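Local coordinates for hypothetical protein (Geobacillus stearothermophilus, PDB 1SFS) that is of unknown function but carries an Rv2525c-like, glycoside hydrolase-like domain and is possibly a bacterial lysozyme, at residues G28-L42 with C224-L236. Residues are numbered along the deposited sequence; the frame is centred on the assembly and turned at random. Where two conformers were deposited one is given.
Sequences GIWGVDSAQVVTDQL and CPVDTNLADRRLL
Asp33 and Asp227 face each other as a hydrogen-bonded pair of antiparallel strands, and their carboxylates converge until Asp33 OD1 lies 2.5 Å from Asp227 OD1, the two planes turned 51° apart. The other oxygen, Asp33 OD2, takes a nearly straight bond from Asn229 ND2 (2.8 Å), which arrives on the anti side, slightly out of the carboxylate plane but within the plane of its own amide. With CG placed between the backbone N and the carbonyl carbon (chi1 63°), the Asp33 carboxylate is brought across to both partners. Were Asp33 replaced by alanine, the amide of Asn229 would probably lose this acceptor and a gap would open beside the carboxylate of Asp227.

Strands 29-33 and 227-231 are joined by six backbone bonds, a pair each at Ile29-Ala231, Gly31-Asn229 and Asp33-Asp227. On the sheet face opposite the acids, Leu230 CD2 sits at the edge of the Trp30 indole, 4.1 Å from CD1. At the Ile29 end of the pairing, Ile29 CD1 lies over a face of the Arg233 guanidinium in one of its conformers; past the other end, Leu42 CD1 packs on Pro225 CD at 3.7 Å, next to Cys224, which is disulfide-bonded to Cys45 of helix 40-49.

In the second shell, Gln216 of the adjoining strand 211-218 also donates to Asp33 OD2, the backbone N of Asp220, just beyond that strand, to Asp227 OD2, and Trp184 of strand 182-185 to Asn229 OD1. The pairing joins the first and last strands of the eight-stranded sheet, closing it on itself, consistent with a barrel of the glycoside hydrolase-like family. Gripped from several sides, the acids and amide form a polar cluster of fixed orientation on one face, with apolar packing on the other.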
# COMPACT_ATOMS: atom_id res chain seq x y z
N GLY A 28 14.16 8.48 -5.22
CA GLY A 28 12.81 7.80 -5.21
C GLY A 28 12.38 7.40 -6.61
O GLY A 28 12.58 8.09 -7.60
N ILE A 29 11.77 6.25 -6.77
CA ILE A 29 11.09 5.70 -7.96
C ILE A 29 9.69 6.23 -7.90
O ILE A 29 9.07 6.23 -6.84
CB ILE A 29 11.12 4.15 -7.75
CG1 ILE A 29 12.54 3.65 -7.66
CG2 ILE A 29 10.34 3.46 -8.82
CD1 ILE A 29 13.20 3.50 -8.96
N TRP A 30 9.10 6.65 -8.99
CA TRP A 30 7.79 7.31 -9.01
C TRP A 30 6.71 6.37 -9.44
O TRP A 30 6.90 5.54 -10.35
CB TRP A 30 7.88 8.51 -9.95
CG TRP A 30 6.67 9.42 -9.98
CD1 TRP A 30 6.39 10.46 -9.14
CD2 TRP A 30 5.61 9.36 -10.92
NE1 TRP A 30 5.22 11.04 -9.49
CE2 TRP A 30 4.71 10.40 -10.57
CE3 TRP A 30 5.35 8.53 -12.02
CZ2 TRP A 30 3.57 10.61 -11.31
CZ3 TRP A 30 4.19 8.75 -12.74
CH2 TRP A 30 3.34 9.78 -12.39
N GLY A 31 5.55 6.52 -8.82
CA GLY A 31 4.38 5.74 -9.20
C GLY A 31 3.11 6.39 -8.74
O GLY A 31 3.12 7.54 -8.31
N VAL A 32 2.01 5.65 -8.93
CA VAL A 32 0.69 6.21 -8.66
C VAL A 32 -0.16 5.17 -7.95
O VAL A 32 0.28 4.03 -7.75
CB VAL A 32 -0.01 6.68 -9.98
CG1 VAL A 32 0.81 7.79 -10.63
CG2 VAL A 32 -0.28 5.53 -10.92
N ASP A 33 -1.37 5.53 -7.57
CA ASP A 33 -2.36 4.57 -7.11
C ASP A 33 -3.74 5.11 -7.53
O ASP A 33 -3.91 6.32 -7.73
CB ASP A 33 -2.26 4.30 -5.60
CG ASP A 33 -2.54 5.49 -4.75
OD1 ASP A 33 -3.77 5.80 -4.58
OD2 ASP A 33 -1.59 6.13 -4.26
N SER A 34 -4.71 4.21 -7.62
CA SER A 34 -6.05 4.62 -7.96
C SER A 34 -7.09 3.66 -7.40
O SER A 34 -6.91 2.44 -7.37
CB SER A 34 -6.22 4.72 -9.47
OG SER A 34 -6.03 3.50 -10.15
N ALA A 35 -8.23 4.24 -7.05
CA ALA A 35 -9.40 3.47 -6.67
C ALA A 35 -9.97 2.66 -7.84
O ALA A 35 -10.46 1.57 -7.67
CB ALA A 35 -10.46 4.40 -6.14
N GLN A 36 -9.88 3.23 -9.04
CA GLN A 36 -10.48 2.59 -10.22
C GLN A 36 -9.45 1.74 -10.95
O GLN A 36 -8.24 1.86 -10.83
CB GLN A 36 -11.22 3.64 -11.06
CG GLN A 36 -10.25 4.44 -11.84
CD GLN A 36 -10.98 5.64 -12.47
OE1 GLN A 36 -11.31 6.63 -11.86
NE2 GLN A 36 -11.18 5.59 -13.79
N VAL A 37 -10.00 0.83 -11.77
CA VAL A 37 -9.25 -0.05 -12.64
C VAL A 37 -8.32 0.71 -13.59
O VAL A 37 -8.72 1.74 -14.18
CB VAL A 37 -10.23 -0.91 -13.47
CG1 VAL A 37 -9.60 -1.68 -14.63
CG2 VAL A 37 -10.99 -1.82 -12.53
N VAL A 38 -7.15 0.14 -13.78
CA VAL A 38 -6.22 0.66 -14.77
C VAL A 38 -6.65 0.15 -16.13
O VAL A 38 -6.27 -0.94 -16.53
CB VAL A 38 -4.79 0.26 -14.48
CG1 VAL A 38 -3.85 1.00 -15.42
CG2 VAL A 38 -4.39 0.58 -13.05
N THR A 39 -7.39 0.91 -16.86
CA THR A 39 -7.65 0.68 -18.27
C THR A 39 -6.51 1.27 -19.06
O THR A 39 -5.70 2.07 -18.57
CB THR A 39 -8.98 1.38 -18.65
OG1 THR A 39 -8.77 2.77 -18.44
CG2 THR A 39 -10.17 0.79 -17.89
N ASP A 40 -6.45 0.93 -20.35
CA ASP A 40 -5.45 1.57 -21.19
C ASP A 40 -5.63 3.07 -21.21
O ASP A 40 -4.66 3.83 -21.18
CB ASP A 40 -5.44 1.07 -22.63
CG ASP A 40 -4.25 1.67 -23.42
OD1 ASP A 40 -3.08 1.41 -23.10
OD2 ASP A 40 -4.46 2.40 -24.42
N GLN A 41 -6.90 3.50 -21.23
CA GLN A 41 -7.20 4.94 -21.20
C GLN A 41 -6.62 5.62 -19.97
O GLN A 41 -5.99 6.68 -20.14
CB GLN A 41 -8.69 5.19 -21.37
CG GLN A 41 -9.10 5.03 -22.83
CD GLN A 41 -8.80 6.12 -23.82
OE1 GLN A 41 -8.18 7.12 -23.49
NE2 GLN A 41 -9.21 6.03 -25.10
N LEU A 42 -6.76 5.04 -18.79
CA LEU A 42 -6.24 5.65 -17.58
C LEU A 42 -4.73 5.60 -17.59
O LEU A 42 -4.07 6.56 -17.19
CB LEU A 42 -6.81 4.97 -16.33
CG LEU A 42 -6.37 5.54 -14.99
CD1 LEU A 42 -6.63 7.02 -14.84
CD2 LEU A 42 -7.00 4.80 -13.87
N CYS A 224 -5.63 13.44 -13.95
CA CYS A 224 -5.94 12.04 -14.00
C CYS A 224 -6.37 11.64 -12.56
O CYS A 224 -5.79 12.21 -11.63
CB CYS A 224 -4.81 11.06 -14.42
SG CYS A 224 -3.92 11.51 -15.93
N PRO A 225 -7.32 10.74 -12.42
CA PRO A 225 -7.86 10.42 -11.09
C PRO A 225 -7.01 9.41 -10.35
O PRO A 225 -7.34 8.25 -10.08
CB PRO A 225 -9.25 9.85 -11.42
CG PRO A 225 -9.05 9.20 -12.76
CD PRO A 225 -8.09 10.12 -13.49
N VAL A 226 -5.80 9.88 -9.97
CA VAL A 226 -4.81 9.09 -9.29
C VAL A 226 -4.15 9.90 -8.18
O VAL A 226 -4.19 11.14 -8.15
CB VAL A 226 -3.72 8.60 -10.25
CG1 VAL A 226 -4.30 7.85 -11.43
CG2 VAL A 226 -2.81 9.73 -10.77
N ASP A 227 -3.54 9.19 -7.26
CA ASP A 227 -2.62 9.75 -6.27
C ASP A 227 -1.20 9.50 -6.74
O ASP A 227 -0.94 8.60 -7.52
CB ASP A 227 -2.80 9.11 -4.92
CG ASP A 227 -4.25 9.12 -4.52
OD1 ASP A 227 -4.78 8.03 -4.11
OD2 ASP A 227 -4.94 10.15 -4.55
N THR A 228 -0.23 10.29 -6.22
CA THR A 228 1.15 10.18 -6.62
C THR A 228 2.04 9.76 -5.45
O THR A 228 1.90 10.20 -4.32
CB THR A 228 1.69 11.49 -7.24
OG1 THR A 228 1.52 12.58 -6.33
CG2 THR A 228 0.93 11.83 -8.53
N ASN A 229 2.99 8.87 -5.80
CA ASN A 229 3.84 8.20 -4.81
C ASN A 229 5.29 8.22 -5.26
O ASN A 229 5.60 8.27 -6.46
CB ASN A 229 3.44 6.75 -4.65
CG ASN A 229 2.03 6.59 -4.16
OD1 ASN A 229 1.74 6.76 -3.00
ND2 ASN A 229 1.13 6.23 -5.07
N LEU A 230 6.18 8.09 -4.28
CA LEU A 230 7.57 7.79 -4.47
C LEU A 230 7.93 6.55 -3.66
O LEU A 230 7.30 6.28 -2.62
CB LEU A 230 8.47 8.94 -4.06
CG LEU A 230 8.40 10.17 -4.97
CD1 LEU A 230 8.93 11.39 -4.23
CD2 LEU A 230 9.17 9.92 -6.23
N ALA A 231 8.94 5.83 -4.07
CA ALA A 231 9.36 4.60 -3.37
C ALA A 231 10.85 4.49 -3.29
O ALA A 231 11.59 4.96 -4.16
CB ALA A 231 8.80 3.37 -4.04
N ASP A 232 11.30 3.77 -2.27
CA ASP A 232 12.62 3.22 -2.19
C ASP A 232 12.70 2.06 -3.18
O ASP A 232 11.79 1.24 -3.27
CB ASP A 232 12.83 2.73 -0.76
CG ASP A 232 14.24 2.24 -0.41
OD1 ASP A 232 14.66 1.25 -1.01
OD2 ASP A 232 14.87 2.83 0.46
N ARG A 233 13.79 1.97 -3.96
CA ARG A 233 13.86 0.92 -5.01
C ARG A 233 13.77 -0.49 -4.46
O ARG A 233 13.39 -1.43 -5.16
CB ARG A 233 15.13 1.13 -5.85
CG ARG A 233 15.05 0.53 -7.25
CD ARG A 233 16.24 0.84 -8.16
NE ARG A 233 15.86 1.57 -9.38
CZ ARG A 233 16.30 2.75 -9.79
NH1 ARG A 233 17.19 3.50 -9.14
NH2 ARG A 233 15.83 3.27 -10.91
N ARG A 234 14.10 -0.73 -3.04
CA ARG A 234 13.91 -2.06 -2.49
C ARG A 234 12.48 -2.54 -2.64
O ARG A 234 12.20 -3.75 -2.68
CB ARG A 234 14.38 -2.11 -1.00
CG ARG A 234 15.90 -2.05 -0.88
CD ARG A 234 16.31 -1.88 0.58
NE ARG A 234 16.03 -0.52 1.03
CZ ARG A 234 16.43 0.03 2.15
NH1 ARG A 234 17.17 -0.67 3.01
NH2 ARG A 234 16.14 1.26 2.50
N LEU A 235 11.53 -1.60 -2.76
CA LEU A 235 10.13 -2.01 -2.87
C LEU A 235 9.92 -2.93 -4.04
O LEU A 235 9.09 -3.85 -4.00
CB LEU A 235 9.27 -0.78 -2.99
CG LEU A 235 7.77 -1.03 -3.10
CD1 LEU A 235 7.20 -1.51 -1.78
CD2 LEU A 235 7.06 0.25 -3.58
N LEU A 236 10.58 -2.65 -5.17
CA LEU A 236 10.12 -3.24 -6.43
C LEU A 236 10.24 -4.73 -6.48
O LEU A 236 9.40 -5.38 -7.09
CB LEU A 236 10.87 -2.57 -7.57
CG LEU A 236 10.63 -1.09 -7.83
CD1 LEU A 236 11.49 -0.61 -8.99
CD2 LEU A 236 9.13 -0.84 -8.00